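Local coordinates for tapirin (Caldicellulosiruptor kristjanssonii, PDB 6N2B), which probably binds cellulose through its beta-helical C-terminal domain, consistent with a role in attaching this thermophilic bacterium to its substrate, at residues 317-322 with 336-341; 505-510 with 527-532; 347-352 with 372-377. One frame throughout, in Å; residues are numbered along the deposited sequence.

Contact 1 (317-322 with 336-341)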
# COMPACT_ATOMS: atom_id res chain seq x y z
N ASP A 317 -2.98 -16.12 8.57
CA ASP A 317 -2.71 -16.81 9.83
C ASP A 317 -3.66 -16.37 10.94
O ASP A 317 -3.48 -16.80 12.09
CB ASP A 317 -1.25 -16.58 10.23
CG ASP A 317 -0.27 -17.31 9.32
OD1 ASP A 317 -0.71 -18.17 8.53
OD2 ASP A 317 0.95 -17.04 9.40
N GLY A 318 -4.65 -15.54 10.62
CA GLY A 318 -5.61 -14.99 11.57
C GLY A 318 -7.02 -14.95 11.02
O GLY A 318 -7.36 -15.72 10.12
N GLU A 319 -7.86 -14.06 11.55
CA GLU A 319 -9.29 -14.08 11.30
C GLU A 319 -9.64 -13.01 10.27
O GLU A 319 -9.40 -11.81 10.49
CB GLU A 319 -10.05 -13.87 12.62
CG GLU A 319 -11.55 -13.54 12.55
CD GLU A 319 -12.11 -13.12 13.93
OE1 GLU A 319 -11.34 -12.53 14.71
OE2 GLU A 319 -13.29 -13.37 14.24
N VAL A 320 -10.20 -13.44 9.15
CA VAL A 320 -10.76 -12.51 8.17
C VAL A 320 -12.16 -12.17 8.65
O VAL A 320 -13.03 -13.03 8.70
CB VAL A 320 -10.79 -13.11 6.76
CG1 VAL A 320 -11.36 -12.10 5.78
CG2 VAL A 320 -9.40 -13.59 6.32
N GLN A 321 -12.37 -10.92 9.03
CA GLN A 321 -13.70 -10.43 9.36
C GLN A 321 -14.25 -9.64 8.19
O GLN A 321 -13.56 -8.81 7.61
CB GLN A 321 -13.68 -9.53 10.59
CG GLN A 321 -13.02 -10.08 11.82
CD GLN A 321 -12.79 -8.98 12.87
OE1 GLN A 321 -13.75 -8.48 13.48
NE2 GLN A 321 -11.52 -8.59 13.05
N VAL A 322 -15.50 -9.89 7.87
CA VAL A 322 -16.23 -9.13 6.88
C VAL A 322 -17.50 -8.67 7.58
O VAL A 322 -18.36 -9.50 7.92
CB VAL A 322 -16.55 -9.97 5.63
CG1 VAL A 322 -17.29 -9.15 4.58
CG2 VAL A 322 -15.27 -10.54 5.06
N VAL A 336 -7.32 -19.55 5.36
CA VAL A 336 -7.32 -18.64 6.50
C VAL A 336 -7.58 -19.43 7.77
O VAL A 336 -8.07 -20.56 7.73
CB VAL A 336 -8.37 -17.51 6.34
CG1 VAL A 336 -8.35 -16.96 4.95
CG2 VAL A 336 -9.76 -18.01 6.71
N LYS A 337 -7.22 -18.83 8.90
CA LYS A 337 -7.51 -19.42 10.20
C LYS A 337 -9.01 -19.38 10.48
O LYS A 337 -9.60 -20.37 10.93
CB LYS A 337 -6.73 -18.68 11.30
CG LYS A 337 -6.77 -19.31 12.71
CD LYS A 337 -6.00 -20.63 12.74
CE LYS A 337 -5.55 -21.01 14.14
NZ LYS A 337 -5.48 -22.50 14.31
N LYS A 338 -9.64 -18.24 10.23
CA LYS A 338 -11.04 -18.05 10.53
C LYS A 338 -11.62 -17.06 9.53
O LYS A 338 -10.95 -16.12 9.09
CB LYS A 338 -11.25 -17.56 11.98
CG LYS A 338 -12.65 -17.81 12.52
CD LYS A 338 -12.87 -17.29 13.93
CE LYS A 338 -14.30 -17.62 14.40
NZ LYS A 338 -14.70 -17.11 15.74
N LEU A 339 -12.87 -17.30 9.13
CA LEU A 339 -13.65 -16.33 8.40
C LEU A 339 -14.88 -16.07 9.23
O LEU A 339 -15.58 -17.02 9.61
CB LEU A 339 -14.04 -16.83 7.01
CG LEU A 339 -15.10 -15.97 6.32
CD1 LEU A 339 -14.54 -14.58 5.97
CD2 LEU A 339 -15.67 -16.66 5.08
N THR A 340 -15.13 -14.81 9.58
CA THR A 340 -16.34 -14.47 10.30
C THR A 340 -17.05 -13.37 9.55
O THR A 340 -16.45 -12.35 9.21
CB THR A 340 -16.08 -14.08 11.78
OG1 THR A 340 -15.79 -12.69 11.90
CG2 THR A 340 -14.93 -14.86 12.34
N VAL A 341 -18.33 -13.59 9.25
CA VAL A 341 -19.18 -12.59 8.62
C VAL A 341 -20.25 -12.21 9.64
O VAL A 341 -20.94 -13.08 10.17
CB VAL A 341 -19.78 -13.13 7.31
CG1 VAL A 341 -20.47 -12.01 6.54
CG2 VAL A 341 -18.70 -13.76 6.48
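E319 and K338 sit side by side on strands 319-322 and 338-341, two successive rungs of the beta-helix that run parallel at 15° to each other. The pairing is one to one: E319 with K338, V320 with L339, Q321 with T340, V322 with V341.

Backbone bonds hold the ladder. V320 N donates to K338 O at 2.8 Å, T340 N to V320 O at 2.9 Å, and V322 N to T340 O at 3.0 Å. At the corner before the strands, G318 O takes weak bonds from the amides of both K337 and K338.

Apolar contacts line the face that carries V320, V322, L339 and V341. V320 spreads its two methyls over different partners: CG2 meets V336 CG1 at 3.8 Å, and CG1 meets L339 CD1 at 4.0 Å. F328 covers V320 and V322 on this buried side.

Polar and charged groups occupy the other face. With CG trans to the main-chain nitrogen (chi1 167°) and the rest of the chain extended, E319 crosses T340 at about a right angle, its CG 3.6 Å from T340 CG2. The same reach lets its carboxylate accept a weak bond from the T340 hydroxyl. K338 runs alongside E319 with its chain fully extended, but its ammonium forms a salt bridge with E361 on the following rung. Replacing E319 with an alanine would probably uncover the methyl of T340 and leave the T340 hydroxyl without this weak partner, while K338 would keep E361 but lose a second carboxylate nearby. That carboxylate is close to the lysine without a direct salt bridge, E319 OE2 lying 4.3 Å from K338 NZ.

Contact 2 (505-510 with 527-532)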
# COMPACT_ATOMS: atom_id res chain seq x y z
N LEU A 505 -1.11 18.29 -6.42
CA LEU A 505 0.31 18.26 -6.69
C LEU A 505 0.65 16.97 -7.42
O LEU A 505 0.44 15.88 -6.88
CB LEU A 505 1.04 18.31 -5.36
CG LEU A 505 2.36 19.01 -5.20
CD1 LEU A 505 2.38 20.27 -6.06
CD2 LEU A 505 2.44 19.33 -3.71
N VAL A 506 1.17 17.05 -8.64
CA VAL A 506 1.49 15.86 -9.43
C VAL A 506 3.00 15.62 -9.38
O VAL A 506 3.78 16.25 -10.11
CB VAL A 506 0.97 15.99 -10.86
CG1 VAL A 506 1.38 14.78 -11.66
CG2 VAL A 506 -0.54 16.13 -10.85
N ILE A 507 3.44 14.70 -8.53
CA ILE A 507 4.84 14.31 -8.45
C ILE A 507 5.05 13.04 -9.27
O ILE A 507 4.48 11.99 -8.95
CB ILE A 507 5.27 14.08 -7.00
CG1 ILE A 507 5.04 15.35 -6.17
CG2 ILE A 507 6.73 13.64 -6.96
CD1 ILE A 507 4.78 15.09 -4.71
N GLU A 508 5.88 13.13 -10.30
CA GLU A 508 6.27 11.99 -11.12
C GLU A 508 7.68 11.57 -10.71
O GLU A 508 8.64 12.31 -10.93
CB GLU A 508 6.22 12.34 -12.60
CG GLU A 508 4.89 12.91 -13.08
CD GLU A 508 4.67 12.71 -14.59
OE1 GLU A 508 5.38 11.87 -15.18
OE2 GLU A 508 3.80 13.38 -15.19
N GLY A 509 7.80 10.37 -10.12
CA GLY A 509 9.08 9.89 -9.61
C GLY A 509 8.88 8.92 -8.46
O GLY A 509 8.31 7.85 -8.67
N ALA A 510 9.34 9.26 -7.25
CA ALA A 510 9.20 8.35 -6.11
C ALA A 510 9.64 9.06 -4.84
O ALA A 510 10.32 10.08 -4.89
CB ALA A 510 10.00 7.06 -6.30
N ILE A 527 -2.31 14.90 -3.44
CA ILE A 527 -1.11 14.44 -4.12
C ILE A 527 -1.51 13.37 -5.12
O ILE A 527 -2.28 12.46 -4.79
CB ILE A 527 -0.08 13.88 -3.13
CG1 ILE A 527 0.08 14.83 -1.94
CG2 ILE A 527 1.23 13.60 -3.83
CD1 ILE A 527 0.99 15.95 -2.17
N GLU A 528 -0.99 13.46 -6.33
CA GLU A 528 -1.06 12.38 -7.31
C GLU A 528 0.39 12.01 -7.57
O GLU A 528 1.07 12.70 -8.32
CB GLU A 528 -1.78 12.84 -8.57
CG GLU A 528 -1.54 12.00 -9.83
CD GLU A 528 -2.64 10.98 -10.07
OE1 GLU A 528 -3.77 11.20 -9.56
OE2 GLU A 528 -2.36 9.96 -10.76
N LEU A 529 0.87 10.94 -6.93
CA LEU A 529 2.24 10.47 -7.10
C LEU A 529 2.27 9.39 -8.18
O LEU A 529 1.79 8.28 -7.97
CB LEU A 529 2.80 9.93 -5.79
CG LEU A 529 4.11 9.14 -5.90
CD1 LEU A 529 5.22 10.04 -6.37
CD2 LEU A 529 4.51 8.54 -4.58
N ILE A 530 2.84 9.71 -9.34
CA ILE A 530 2.90 8.78 -10.46
C ILE A 530 4.30 8.17 -10.47
O ILE A 530 5.28 8.86 -10.74
CB ILE A 530 2.60 9.48 -11.79
CG1 ILE A 530 1.31 10.29 -11.71
CG2 ILE A 530 2.54 8.48 -12.93
CD1 ILE A 530 0.81 10.74 -13.07
N TYR A 531 4.39 6.87 -10.21
CA TYR A 531 5.71 6.23 -10.16
C TYR A 531 6.40 6.33 -11.52
O TYR A 531 5.79 6.09 -12.57
CB TYR A 531 5.57 4.77 -9.72
CG TYR A 531 6.81 3.93 -9.98
CD1 TYR A 531 7.91 3.98 -9.12
CD2 TYR A 531 6.88 3.08 -11.09
CE1 TYR A 531 9.03 3.21 -9.37
CE2 TYR A 531 7.98 2.32 -11.34
CZ TYR A 531 9.07 2.39 -10.48
OH TYR A 531 10.20 1.62 -10.73
N LYS A 532 7.67 6.72 -11.50
CA LYS A 532 8.53 6.68 -12.68
C LYS A 532 9.91 6.22 -12.24
O LYS A 532 10.56 6.88 -11.42
CB LYS A 532 8.62 8.05 -13.38
CG LYS A 532 7.31 8.56 -13.97
CD LYS A 532 6.98 7.92 -15.32
CE LYS A 532 5.59 8.31 -15.82
NZ LYS A 532 5.28 7.89 -17.23
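I507 packs on L529, its partner across two parallel strands, 505-508 and 527-531, that stack as neighbouring rungs of the beta-helix. Its branches part: CG2 lies against L529 CD1 at 3.9 Å, while CD1 leans back over I527 CG2, also at 3.9 Å. One step back, I527 turns its CD1 into the bend of L505, 4.0 Å from L505 CB and equally near L505 CD2. F489 covers L505, I507 and I527, and F221 lies against I527 and L529.

The face carrying V506, E508, E528 and I530 is partly exposed. V506 rests its CG2 beside E528 CB at 4.2 Å and its CG1 near the end of I530. E528 sends its carboxylate away to a salt bridge with R224. E508 lies alongside K532, its OE1 3.6 Å from K532 CE.

Backbone bonds join the rungs, E528 N to L505 O, I530 N to I507 O and G509 N to I530 O, with I507 N to E528 O weak. The chain then turns at G509, whose backbone angles (phi 152°, psi -116°) would press a side chain against the preceding carbonyl. L529 CD1 lies 3.3 Å from I507 O and reaches the G509-A510 corner more loosely. Past that corner, K532 N donates to G509 O at 3.1 Å.

Contact 3 (347-352 with 372-377)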
# COMPACT_ATOMS: atom_id res chain seq x y z
N THR A 347 -19.66 -12.54 2.17
CA THR A 347 -18.48 -13.13 1.55
C THR A 347 -18.94 -14.12 0.51
O THR A 347 -19.66 -15.06 0.84
CB THR A 347 -17.59 -13.82 2.58
OG1 THR A 347 -17.23 -12.88 3.59
CG2 THR A 347 -16.35 -14.34 1.90
N THR A 348 -18.52 -13.91 -0.74
CA THR A 348 -18.86 -14.76 -1.87
C THR A 348 -17.62 -15.54 -2.32
O THR A 348 -16.59 -14.94 -2.64
CB THR A 348 -19.41 -13.93 -3.03
OG1 THR A 348 -20.57 -13.22 -2.60
CG2 THR A 348 -19.78 -14.82 -4.21
N ILE A 349 -17.74 -16.86 -2.35
CA ILE A 349 -16.77 -17.70 -3.03
C ILE A 349 -17.21 -17.79 -4.48
O ILE A 349 -18.29 -18.32 -4.77
CB ILE A 349 -16.68 -19.09 -2.38
CG1 ILE A 349 -16.74 -18.97 -0.86
CG2 ILE A 349 -15.43 -19.84 -2.82
CD1 ILE A 349 -15.61 -18.13 -0.24
N LYS A 350 -16.42 -17.24 -5.39
CA LYS A 350 -16.82 -17.20 -6.79
C LYS A 350 -16.56 -18.54 -7.46
O LYS A 350 -15.79 -19.37 -6.97
CB LYS A 350 -16.09 -16.09 -7.54
CG LYS A 350 -16.39 -14.69 -7.05
CD LYS A 350 -16.82 -13.78 -8.21
CE LYS A 350 -18.27 -13.97 -8.59
NZ LYS A 350 -18.62 -13.49 -9.96
N SER A 351 -17.21 -18.73 -8.61
CA SER A 351 -17.15 -20.02 -9.31
C SER A 351 -15.72 -20.44 -9.56
O SER A 351 -14.88 -19.64 -9.98
CB SER A 351 -17.89 -19.93 -10.65
OG SER A 351 -19.14 -19.29 -10.52
N GLY A 352 -15.45 -21.72 -9.31
CA GLY A 352 -14.13 -22.27 -9.49
C GLY A 352 -13.21 -22.12 -8.30
O GLY A 352 -12.18 -22.80 -8.24
N ALA A 372 -21.88 -21.57 -7.92
CA ALA A 372 -21.81 -22.86 -8.59
C ALA A 372 -20.38 -23.17 -8.99
O ALA A 372 -19.67 -22.31 -9.52
CB ALA A 372 -22.71 -22.86 -9.82
N GLY A 373 -19.94 -24.39 -8.71
CA GLY A 373 -18.57 -24.75 -9.01
C GLY A 373 -17.56 -24.28 -7.99
O GLY A 373 -16.38 -24.62 -8.13
N ALA A 374 -17.99 -23.52 -6.98
CA ALA A 374 -17.13 -23.14 -5.86
C ALA A 374 -17.29 -24.13 -4.71
O ALA A 374 -18.18 -24.99 -4.71
CB ALA A 374 -17.45 -21.73 -5.40
N THR A 375 -16.43 -24.00 -3.70
CA THR A 375 -16.39 -24.91 -2.56
C THR A 375 -15.81 -24.21 -1.34
O THR A 375 -14.73 -23.61 -1.41
CB THR A 375 -15.54 -26.15 -2.88
OG1 THR A 375 -16.10 -26.85 -4.00
CG2 THR A 375 -15.48 -27.06 -1.68
N LEU A 376 -16.51 -24.31 -0.21
CA LEU A 376 -16.01 -23.84 1.07
C LEU A 376 -15.72 -25.06 1.93
O LEU A 376 -16.57 -25.95 2.03
CB LEU A 376 -17.04 -22.93 1.75
CG LEU A 376 -16.60 -22.10 2.97
CD1 LEU A 376 -17.55 -20.93 3.16
CD2 LEU A 376 -16.51 -22.92 4.25
N VAL A 377 -14.54 -25.10 2.54
CA VAL A 377 -14.10 -26.25 3.35
C VAL A 377 -13.66 -25.76 4.72
O VAL A 377 -12.60 -25.13 4.84
CB VAL A 377 -12.97 -27.02 2.68
CG1 VAL A 377 -12.54 -28.18 3.56
CG2 VAL A 377 -13.40 -27.50 1.33
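I349 meets A374 at a corner of the beta-helix, where the chain leaving strand 346-349 passes the chain entering strand 375-377 on the next coil. Strand pairing does not join these segments, whose touching parts run 103° apart; side chains and turn backbone make the contact.

From I349 the path begins at CB, 4.1 Å from A374 CB. The short branch makes the closer approach: CG2, on the far side of CB from the backbone nitrogen, touches A374 CB at 3.8 Å and passes T375 O at 4.1 Å. The longer branch, CG1 and then CD1, runs on past L376 without close contact. L355 and I330 pack on I349 from the neighbouring strands, so the isoleucine belongs to the buried filling of the coil.

A374 in turn points its methyl at the turn, lying against the carbonyl oxygens of both I349 and K350. Farther out, S351 lies next to A372 O, and its amide is bonded to E371. G352 and G373 both adopt backbone angles at which a beta carbon would clash with the carbonyl of the residue before. Between these two glycines runs one weak bond, G352 N to G373 O at 3.3 Å.

From the N terminus the three contacts close in series, 1, then 3, then 2, with none nested or crossed. Contact 1 closes the loop between 322 and 336. Strand 346-349 follows directly after 338-341, and contact 3 closes the loop between 352 and 372 at a corner. These two adjoin in space, where T347, at the start of contact 3's first segment, packs on the side chains of contact 1, V341 CG2 lying 3.4 Å from T347 OG1. Contact 2, after the calcium-site residues in sequence, closes the loop between 510 and 527 on the opposite side of the chain's centre from contacts 1 and 3. There strand 526-531 pairs with 221-224, tying late chain to early coils.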